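Uncharacterized protein (Enterococcus faecalis, PDB 3CLQ) is of unknown function but is possibly related to the AllG subunit of oxamate carbamoyltransferase and may act in carbamoyl-transfer metabolism. Local coordinates at residues P61-F72 against L139-V149; P161-E172 against L205-F214. All blocks are in the same frame, centred on the assembly; numbering follows the deposited sequence.

Helix 146-168 joins the two contacts. Its first turn belongs to contact 1, where it follows a loop laid against helix 60-73, and its last turns belong to contact 2, where they cross the end of helix 195-210. The contact centres are 29 Å apart and the nearest atoms about 10 Å, so the helix bridges two separate packing regions. Contact 1 is mostly buried, its centre 19 Å from that of the chain, and no other subunit touches it. Contact 2 lies farther out, at 25 Å, and its 205-214 segment also meets the second subunit. No ligand or established active site marks either region, and both read as structural packing.

Contact 1: P61-F72 against L139-V149; sequences PMKGAVQGALVF and LRFGANDQSVV
Asn144 leans over the glycine side of helix 60-73, its CB on Gly68 CA at 3.7 Å and its amide turned back toward Gly64. The torsion chi1 of 38° swings the amide this way, which brings ND2 to Gly64 O. The bond is modelled at 2.4 Å with a bent N-H...O angle of 129°; so short a length is doubtful, and the exact placement of the amide is best read with caution. Gly64 O already accepts the helical N-H of Gly68, so the amide, if placed correctly, would be a second donor.

Leu139 approaches the same helix from the 3-10 turn before the loop. Its CG stands opposite the backbone N (chi1 179°), which carries CD1 up to Ala65 O at 3.7 Å and across to Gly68 CA at 4.0 Å. At the Pro61 end of segment 61-72 the backbones themselves meet: Pro61 O lies 3.1 Å from Gly142 CA, and Gly64 CA is 3.6 Å from Gly142 O. Gly142 adopts a left-handed conformation that closes the turn.

Val149, on the first turn of the next helix, finishes the contact. Its CG2 branch points at Phe72, 4.1 Å from CA and 4.2 Å from CB, while the Phe72 ring continues along helix 146-168 to Leu152, Ile153 and Arg156. Leu79 of helix 79-87 borders Asn144 and Val71. The arrangement is that of a helix whose glycines, one turn apart at Gly64 and Gly68, let the segment leading into helix 146-168 run close alongside the helix backbone.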
loop_
_atom_site.group_PDB
_atom_site.type_symbol
_atom_site.label_atom_id
_atom_site.label_comp_id
_atom_site.label_asym_id
_atom_site.label_seq_id
_atom_site.Cartn_x
_atom_site.Cartn_y
_atom_site.Cartn_z
ATOM N N PRO B 61 13.325 26.705 15.220
ATOM C CA PRO B 61 12.659 25.445 15.519
ATOM C C PRO B 61 13.514 24.405 16.275
ATOM O O PRO B 61 12.979 23.655 17.101
ATOM C CB PRO B 61 12.272 24.921 14.133
ATOM C CG PRO B 61 12.180 26.137 13.291
ATOM C CD PRO B 61 13.270 27.030 13.787
HETATM N N MSE B 62 14.814 24.348 15.996
HETATM C CA MSE B 62 15.671 23.347 16.628
HETATM C C MSE B 62 16.039 23.705 18.068
HETATM O O MSE B 62 16.204 22.814 18.908
HETATM C CB MSE B 62 16.936 23.114 15.812
HETATM C CG MSE B 62 17.760 21.943 16.320
HETATM SE SE MSE B 62 19.426 21.650 15.328
HETATM C CE MSE B 62 18.721 20.731 13.733
ATOM N N LYS B 63 16.182 24.996 18.359
ATOM C CA LYS B 63 16.348 25.415 19.753
ATOM C C LYS B 63 15.126 25.009 20.576
ATOM O O LYS B 63 15.257 24.517 21.689
ATOM C CB LYS B 63 16.603 26.918 19.884
ATOM C CG LYS B 63 17.971 27.358 19.418
ATOM C CD LYS B 63 18.406 28.592 20.158
ATOM C CE LYS B 63 19.758 29.050 19.682
ATOM N NZ LYS B 63 19.656 30.183 18.721
ATOM N N GLY B 64 13.938 25.208 20.026
ATOM C CA GLY B 64 12.733 24.757 20.696
ATOM C C GLY B 64 12.788 23.264 20.956
ATOM O O GLY B 64 12.261 22.771 21.950
ATOM N N ALA B 65 13.432 22.533 20.058
ATOM C CA ALA B 65 13.553 21.092 20.209
ATOM C C ALA B 65 14.450 20.728 21.390
ATOM O O ALA B 65 14.032 20.006 22.280
ATOM C CB ALA B 65 14.065 20.474 18.948
ATOM N N VAL B 66 15.675 21.231 21.432
ATOM C CA VAL B 66 16.511 20.881 22.577
ATOM C C VAL B 66 15.837 21.265 23.899
ATOM O O VAL B 66 16.083 20.650 24.933
ATOM C CB VAL B 66 17.933 21.498 22.512
ATOM C CG1 VAL B 66 18.537 21.296 21.117
ATOM C CG2 VAL B 66 17.882 22.941 22.868
ATOM N N GLN B 67 14.972 22.269 23.857
ATOM C CA GLN B 67 14.337 22.765 25.075
ATOM C C GLN B 67 13.254 21.835 25.578
ATOM O O GLN B 67 13.166 21.562 26.780
ATOM C CB GLN B 67 13.759 24.164 24.848
ATOM C CG GLN B 67 14.787 25.272 25.052
ATOM C CD GLN B 67 14.385 26.550 24.360
ATOM O OE1 GLN B 67 13.194 26.846 24.215
ATOM N NE2 GLN B 67 15.378 27.314 23.912
ATOM N N GLY B 68 12.427 21.361 24.647
ATOM C CA GLY B 68 11.352 20.450 24.987
ATOM C C GLY B 68 12.024 19.204 25.505
ATOM O O GLY B 68 11.625 18.640 26.519
ATOM N N ALA B 69 13.082 18.805 24.812
ATOM C CA ALA B 69 13.801 17.590 25.140
ATOM C C ALA B 69 14.321 17.682 26.554
ATOM O O ALA B 69 14.100 16.780 27.371
ATOM C CB ALA B 69 14.955 17.384 24.178
ATOM N N LEU B 70 15.012 18.778 26.838
ATOM C CA LEU B 70 15.607 18.961 28.141
ATOM C C LEU B 70 14.564 18.870 29.246
ATOM O O LEU B 70 14.796 18.233 30.278
ATOM C CB LEU B 70 16.375 20.282 28.188
ATOM C CG LEU B 70 17.915 20.234 28.095
ATOM C CD1 LEU B 70 18.498 18.851 27.804
ATOM C CD2 LEU B 70 18.447 21.257 27.108
ATOM N N VAL B 71 13.404 19.480 29.027
ATOM C CA VAL B 71 12.347 19.399 30.023
ATOM C C VAL B 71 11.927 17.954 30.233
ATOM O O VAL B 71 11.732 17.515 31.359
ATOM C CB VAL B 71 11.129 20.284 29.673
ATOM C CG1 VAL B 71 9.949 19.986 30.625
ATOM C CG2 VAL B 71 11.516 21.764 29.762
ATOM N N PHE B 72 11.800 17.213 29.136
ATOM C CA PHE B 72 11.442 15.800 29.200
ATOM C C PHE B 72 12.498 14.961 29.946
ATOM O O PHE B 72 12.173 14.239 30.897
ATOM C CB PHE B 72 11.170 15.278 27.790
ATOM C CG PHE B 72 11.319 13.791 27.639
ATOM C CD1 PHE B 72 10.260 12.943 27.928
ATOM C CD2 PHE B 72 12.513 13.246 27.172
ATOM C CE1 PHE B 72 10.391 11.580 27.772
ATOM C CE2 PHE B 72 12.654 11.890 27.025
ATOM C CZ PHE B 72 11.588 11.051 27.324
ATOM N N LEU B 139 7.387 17.736 18.597
ATOM C CA LEU B 139 8.733 18.164 18.946
ATOM C C LEU B 139 9.685 18.326 17.766
ATOM O O LEU B 139 10.469 19.279 17.718
ATOM C CB LEU B 139 9.365 17.188 19.929
ATOM C CG LEU B 139 10.792 17.615 20.290
ATOM C CD1 LEU B 139 10.775 18.564 21.478
ATOM C CD2 LEU B 139 11.707 16.406 20.564
ATOM N N ARG B 140 9.642 17.403 16.821
ATOM C CA ARG B 140 10.577 17.476 15.699
ATOM C C ARG B 140 10.441 18.777 14.876
ATOM O O ARG B 140 11.316 19.092 14.052
ATOM C CB ARG B 140 10.495 16.233 14.809
ATOM C CG ARG B 140 9.334 16.221 13.856
ATOM C CD ARG B 140 9.234 14.863 13.178
ATOM N NE ARG B 140 7.841 14.454 13.011
ATOM C CZ ARG B 140 7.189 14.493 11.855
ATOM N NH1 ARG B 140 7.795 14.901 10.743
ATOM N NH2 ARG B 140 5.927 14.114 11.803
ATOM N N PHE B 141 9.365 19.529 15.119
ATOM C CA PHE B 141 9.145 20.821 14.465
ATOM C C PHE B 141 9.311 21.937 15.479
ATOM O O PHE B 141 9.010 23.091 15.195
ATOM C CB PHE B 141 7.743 20.918 13.851
ATOM C CG PHE B 141 7.558 20.104 12.611
ATOM C CD1 PHE B 141 8.272 20.401 11.459
ATOM C CD2 PHE B 141 6.660 19.043 12.591
ATOM C CE1 PHE B 141 8.100 19.649 10.296
ATOM C CE2 PHE B 141 6.474 18.286 11.436
ATOM C CZ PHE B 141 7.196 18.591 10.283
ATOM N N GLY B 142 9.760 21.578 16.676
ATOM C CA GLY B 142 10.180 22.571 17.652
ATOM C C GLY B 142 9.154 22.918 18.711
ATOM O O GLY B 142 9.443 23.729 19.596
ATOM N N ALA B 143 7.968 22.299 18.632
ATOM C CA ALA B 143 6.877 22.569 19.579
ATOM C C ALA B 143 7.167 21.985 20.964
ATOM O O ALA B 143 7.695 20.883 21.071
ATOM C CB ALA B 143 5.575 22.028 19.041
ATOM N N ASN B 144 6.831 22.718 22.023
ATOM C CA ASN B 144 7.107 22.237 23.394
ATOM C C ASN B 144 6.132 22.680 24.479
ATOM O O ASN B 144 6.546 23.152 25.520
ATOM C CB ASN B 144 8.558 22.524 23.821
ATOM C CG ASN B 144 9.058 23.872 23.331
ATOM O OD1 ASN B 144 8.417 24.896 23.528
ATOM N ND2 ASN B 144 10.214 23.873 22.697
ATOM N N ASP B 145 4.837 22.516 24.222
ATOM C CA ASP B 145 3.807 22.630 25.251
ATOM C C ASP B 145 3.966 21.576 26.330
ATOM O O ASP B 145 4.786 20.661 26.219
ATOM C CB ASP B 145 2.440 22.365 24.635
ATOM C CG ASP B 145 1.992 23.463 23.735
ATOM O OD1 ASP B 145 1.940 24.625 24.190
ATOM O OD2 ASP B 145 1.677 23.157 22.572
ATOM N N GLN B 146 3.133 21.684 27.358
ATOM C CA GLN B 146 2.866 20.559 28.216
ATOM C C GLN B 146 2.391 19.397 27.329
ATOM O O GLN B 146 2.911 18.276 27.421
ATOM C CB GLN B 146 1.796 20.915 29.247
ATOM C CG GLN B 146 2.210 20.668 30.700
ATOM C CD GLN B 146 3.173 19.485 30.867
ATOM O OE1 GLN B 146 4.298 19.642 31.363
ATOM N NE2 GLN B 146 2.728 18.299 30.458
ATOM N N SER B 147 1.443 19.642 26.431
ATOM C CA SER B 147 0.920 18.511 25.667
ATOM C C SER B 147 2.048 17.669 25.057
ATOM O O SER B 147 2.077 16.449 25.233
ATOM C CB SER B 147 -0.161 18.914 24.651
ATOM O OG SER B 147 0.270 19.899 23.743
ATOM N N VAL B 148 2.990 18.311 24.372
ATOM C CA VAL B 148 4.123 17.605 23.754
ATOM C C VAL B 148 4.999 16.819 24.726
ATOM O O VAL B 148 5.410 15.693 24.438
ATOM C CB VAL B 148 5.054 18.569 22.997
ATOM C CG1 VAL B 148 6.392 17.900 22.691
ATOM C CG2 VAL B 148 4.386 19.059 21.728
ATOM N N VAL B 149 5.322 17.408 25.871
ATOM C CA VAL B 149 6.135 16.661 26.827
ATOM C C VAL B 149 5.380 15.452 27.402
ATOM O O VAL B 149 5.972 14.393 27.582
ATOM C CB VAL B 149 6.739 17.552 27.918
ATOM C CG1 VAL B 149 5.682 18.432 28.522
ATOM C CG2 VAL B 149 7.415 16.698 28.979
#

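Contact 2: P161-E172 against L205-F214; sequences PLLHDAMTFCPE and LTPYMVQTDF
Asp165, whose CB rests against Thr212 OG1 at 3.4 Å, offers its carbonyl O to two donors of Thr168: the side-chain OG1 at 3.0 Å, in the carbonyl plane and on a lone pair, and the backbone N. This doubly held carbonyl lies in the last turns of helix 161-168, which crosses helix 205-210 nearly at right angles (97°) with the axes 7.8 Å apart. Ala166 sits at the crossing, its O 3.3 Å from Tyr208 CB.

Three rings each receive a CH group over one face. Cys170 CB stands 3.6 Å from the centroid of the Tyr208 ring, with SG reaching obliquely toward the same ring; Gln211 CB lies over Phe169, and Leu162 CB over Phe214. Leu162 turns its CG away from the backbone N (chi1 -162°), which lays both methyl branches on selenomethionine Met209, CD1 meeting CE at 3.4 Å. Pro161 CB comes to the edge of the Phe214 ring.

Beyond the crossing, the carbonyls of Val210 and Phe214 accept hydrogen bonds from Arg216 of the second subunit, while within the chain Leu162 and Met209 also pack on helix 216-226, and Leu163 and Met167 on strand 26-33.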
loop_
_atom_site.group_PDB
_atom_site.type_symbol
_atom_site.label_atom_id
_atom_site.label_comp_id
_atom_site.label_asym_id
_atom_site.label_seq_id
_atom_site.Cartn_x
_atom_site.Cartn_y
_atom_site.Cartn_z
ATOM N N PRO B 161 8.077 0.739 25.694
ATOM C CA PRO B 161 8.152 -0.579 26.316
ATOM C C PRO B 161 7.332 -1.631 25.574
ATOM O O PRO B 161 7.798 -2.753 25.349
ATOM C CB PRO B 161 7.561 -0.326 27.698
ATOM C CG PRO B 161 7.922 1.087 27.990
ATOM C CD PRO B 161 7.735 1.784 26.677
ATOM N N LEU B 162 6.124 -1.260 25.177
ATOM C CA LEU B 162 5.291 -2.140 24.373
ATOM C C LEU B 162 6.068 -2.586 23.138
ATOM O O LEU B 162 6.114 -3.772 22.827
ATOM C CB LEU B 162 4.006 -1.432 23.972
ATOM C CG LEU B 162 2.813 -2.276 23.484
ATOM C CD1 LEU B 162 1.712 -1.385 22.934
ATOM C CD2 LEU B 162 3.208 -3.274 22.424
ATOM N N LEU B 163 6.692 -1.650 22.438
ATOM C CA LEU B 163 7.373 -2.015 21.210
ATOM C C LEU B 163 8.524 -2.950 21.476
ATOM O O LEU B 163 8.678 -3.951 20.794
ATOM C CB LEU B 163 7.873 -0.794 20.450
ATOM C CG LEU B 163 6.965 -0.414 19.286
ATOM C CD1 LEU B 163 5.968 -1.511 19.140
ATOM C CD2 LEU B 163 6.258 0.919 19.520
ATOM N N HIS B 164 9.324 -2.615 22.474
ATOM C CA HIS B 164 10.483 -3.407 22.871
ATOM C C HIS B 164 10.079 -4.836 23.186
ATOM O O HIS B 164 10.720 -5.781 22.725
ATOM C CB HIS B 164 11.110 -2.777 24.112
ATOM C CG HIS B 164 12.120 -3.639 24.805
ATOM N ND1 HIS B 164 13.464 -3.621 24.483
ATOM C CD2 HIS B 164 11.997 -4.492 25.850
ATOM C CE1 HIS B 164 14.121 -4.441 25.288
ATOM N NE2 HIS B 164 13.253 -4.987 26.120
ATOM N N ASP B 165 9.019 -4.980 23.985
ATOM C CA ASP B 165 8.522 -6.286 24.372
ATOM C C ASP B 165 8.013 -7.065 23.146
ATOM O O ASP B 165 8.315 -8.246 22.965
ATOM C CB ASP B 165 7.446 -6.142 25.454
ATOM C CG ASP B 165 8.021 -5.651 26.794
ATOM O OD1 ASP B 165 7.301 -5.741 27.824
ATOM O OD2 ASP B 165 9.194 -5.182 26.831
ATOM N N ALA B 166 7.272 -6.393 22.279
ATOM C CA ALA B 166 6.785 -7.041 21.082
ATOM C C ALA B 166 7.930 -7.646 20.260
ATOM O O ALA B 166 7.819 -8.753 19.739
ATOM C CB ALA B 166 6.002 -6.054 20.258
HETATM N N MSE B 167 9.038 -6.928 20.135
HETATM C CA MSE B 167 10.089 -7.418 19.260
HETATM C C MSE B 167 10.865 -8.607 19.838
HETATM O O MSE B 167 11.587 -9.291 19.101
HETATM C CB MSE B 167 11.022 -6.293 18.828
HETATM C CG MSE B 167 10.343 -5.255 17.982
HETATM SE SE MSE B 167 9.745 -5.989 16.235
HETATM C CE MSE B 167 11.540 -6.248 15.441
ATOM N N THR B 168 10.717 -8.879 21.137
ATOM C CA THR B 168 11.328 -10.101 21.682
ATOM C C THR B 168 10.564 -11.360 21.255
ATOM O O THR B 168 11.124 -12.457 21.286
ATOM C CB THR B 168 11.493 -10.105 23.235
ATOM O OG1 THR B 168 10.226 -10.343 23.857
ATOM C CG2 THR B 168 12.100 -8.804 23.745
ATOM N N PHE B 169 9.294 -11.201 20.882
ATOM C CA PHE B 169 8.498 -12.287 20.300
ATOM C C PHE B 169 8.773 -12.438 18.806
ATOM O O PHE B 169 8.004 -13.076 18.092
ATOM C CB PHE B 169 6.993 -12.065 20.530
ATOM C CG PHE B 169 6.561 -12.270 21.953
ATOM C CD1 PHE B 169 6.515 -11.204 22.846
ATOM C CD2 PHE B 169 6.237 -13.535 22.420
ATOM C CE1 PHE B 169 6.145 -11.397 24.169
ATOM C CE2 PHE B 169 5.863 -13.720 23.719
ATOM C CZ PHE B 169 5.821 -12.648 24.599
ATOM N N CYS B 170 9.866 -11.861 18.327
ATOM C CA CYS B 170 10.108 -11.832 16.891
ATOM C C CYS B 170 11.585 -11.897 16.602
ATOM O O CYS B 170 12.184 -10.908 16.210
ATOM C CB CYS B 170 9.521 -10.559 16.277
ATOM S SG CYS B 170 10.020 -10.231 14.556
ATOM N N PRO B 171 12.163 -13.085 16.725
ATOM C CA PRO B 171 13.609 -13.249 16.819
ATOM C C PRO B 171 14.270 -13.194 15.447
ATOM O O PRO B 171 15.486 -13.059 15.350
ATOM C CB PRO B 171 13.758 -14.647 17.412
ATOM C CG PRO B 171 12.534 -15.396 16.904
ATOM C CD PRO B 171 11.437 -14.370 16.704
ATOM N N GLU B 172 13.463 -13.315 14.403
ATOM C CA GLU B 172 13.935 -13.202 13.027
ATOM C C GLU B 172 14.086 -11.739 12.597
ATOM O O GLU B 172 14.759 -11.436 11.610
ATOM C CB GLU B 172 12.933 -13.872 12.092
ATOM C CG GLU B 172 11.528 -13.195 12.109
ATOM C CD GLU B 172 10.534 -13.826 13.128
ATOM O OE1 GLU B 172 10.898 -14.015 14.339
ATOM O OE2 GLU B 172 9.380 -14.123 12.702
ATOM N N LEU B 205 3.710 -5.603 12.993
ATOM C CA LEU B 205 3.876 -5.481 14.440
ATOM C C LEU B 205 2.735 -6.062 15.285
ATOM O O LEU B 205 2.979 -6.538 16.388
ATOM C CB LEU B 205 4.060 -4.016 14.833
ATOM C CG LEU B 205 5.408 -3.356 14.544
ATOM C CD1 LEU B 205 5.333 -1.890 14.907
ATOM C CD2 LEU B 205 6.523 -4.036 15.341
ATOM N N THR B 206 1.498 -6.001 14.796
ATOM C CA THR B 206 0.354 -6.358 15.623
ATOM C C THR B 206 0.477 -7.719 16.306
ATOM O O THR B 206 0.342 -7.811 17.526
ATOM C CB THR B 206 -0.972 -6.311 14.835
ATOM O OG1 THR B 206 -1.322 -4.953 14.529
ATOM C CG2 THR B 206 -2.097 -6.946 15.639
ATOM N N PRO B 207 0.730 -8.787 15.529
ATOM C CA PRO B 207 0.764 -10.128 16.126
ATOM C C PRO B 207 1.665 -10.159 17.372
ATOM O O PRO B 207 1.327 -10.751 18.388
ATOM C CB PRO B 207 1.374 -11.001 15.013
ATOM C CG PRO B 207 1.211 -10.234 13.742
ATOM C CD PRO B 207 1.010 -8.792 14.075
ATOM N N TYR B 208 2.812 -9.507 17.274
ATOM C CA TYR B 208 3.770 -9.457 18.372
ATOM C C TYR B 208 3.304 -8.611 19.553
ATOM O O TYR B 208 3.537 -8.979 20.703
ATOM C CB TYR B 208 5.133 -8.979 17.863
ATOM C CG TYR B 208 5.592 -9.750 16.662
ATOM C CD1 TYR B 208 5.527 -11.134 16.638
ATOM C CD2 TYR B 208 6.065 -9.094 15.532
ATOM C CE1 TYR B 208 5.924 -11.852 15.529
ATOM C CE2 TYR B 208 6.469 -9.796 14.415
ATOM C CZ TYR B 208 6.403 -11.177 14.424
ATOM O OH TYR B 208 6.821 -11.875 13.311
HETATM N N MSE B 209 2.647 -7.489 19.285
HETATM C CA MSE B 209 2.129 -6.663 20.357
HETATM C C MSE B 209 1.096 -7.436 21.140
HETATM O O MSE B 209 1.008 -7.328 22.350
HETATM C CB MSE B 209 1.485 -5.385 19.836
HETATM C CG MSE B 209 2.425 -4.394 19.170
HETATM SE SE MSE B 209 1.388 -3.008 18.241
HETATM C CE MSE B 209 0.696 -2.054 19.755
ATOM N N VAL B 210 0.299 -8.221 20.449
ATOM C CA VAL B 210 -0.728 -8.954 21.146
ATOM C C VAL B 210 -0.156 -10.011 22.113
ATOM O O VAL B 210 -0.820 -10.413 23.063
ATOM C CB VAL B 210 -1.688 -9.560 20.133
ATOM C CG1 VAL B 210 -2.575 -10.597 20.771
ATOM C CG2 VAL B 210 -2.506 -8.445 19.500
ATOM N N GLN B 211 1.087 -10.432 21.885
ATOM C CA GLN B 211 1.703 -11.481 22.693
ATOM C C GLN B 211 2.311 -10.912 23.979
ATOM O O GLN B 211 2.956 -11.603 24.768
ATOM C CB GLN B 211 2.770 -12.198 21.881
ATOM C CG GLN B 211 2.220 -13.328 21.053
ATOM C CD GLN B 211 3.271 -13.955 20.175
ATOM O OE1 GLN B 211 3.378 -13.620 18.996
ATOM N NE2 GLN B 211 4.069 -14.851 20.741
ATOM N N THR B 212 2.049 -9.634 24.174
ATOM C CA THR B 212 2.716 -8.833 25.160
ATOM C C THR B 212 1.854 -8.818 26.416
ATOM O O THR B 212 0.729 -9.328 26.407
ATOM C CB THR B 212 2.898 -7.436 24.580
ATOM O OG1 THR B 212 4.240 -7.004 24.778
ATOM C CG2 THR B 212 1.916 -6.461 25.168
ATOM N N ASP B 213 2.362 -8.260 27.500
ATOM C CA ASP B 213 1.579 -8.267 28.709
ATOM C C ASP B 213 0.808 -6.991 28.926
ATOM O O ASP B 213 0.161 -6.829 29.952
ATOM C CB ASP B 213 2.437 -8.630 29.926
ATOM C CG ASP B 213 2.721 -10.137 29.998
ATOM O OD1 ASP B 213 3.488 -10.556 30.914
ATOM O OD2 ASP B 213 2.171 -10.889 29.127
ATOM N N PHE B 214 0.860 -6.091 27.957
ATOM C CA PHE B 214 0.042 -4.882 28.007
ATOM C C PHE B 214 -1.465 -5.204 27.929
ATOM O O PHE B 214 -1.876 -6.198 27.324
ATOM C CB PHE B 214 0.504 -3.875 26.947
ATOM C CG PHE B 214 1.832 -3.232 27.270
ATOM C CD1 PHE B 214 1.892 -1.934 27.754
ATOM C CD2 PHE B 214 3.015 -3.944 27.142
ATOM C CE1 PHE B 214 3.125 -1.348 28.085
ATOM C CE2 PHE B 214 4.240 -3.372 27.471
ATOM C CZ PHE B 214 4.299 -2.073 27.940
#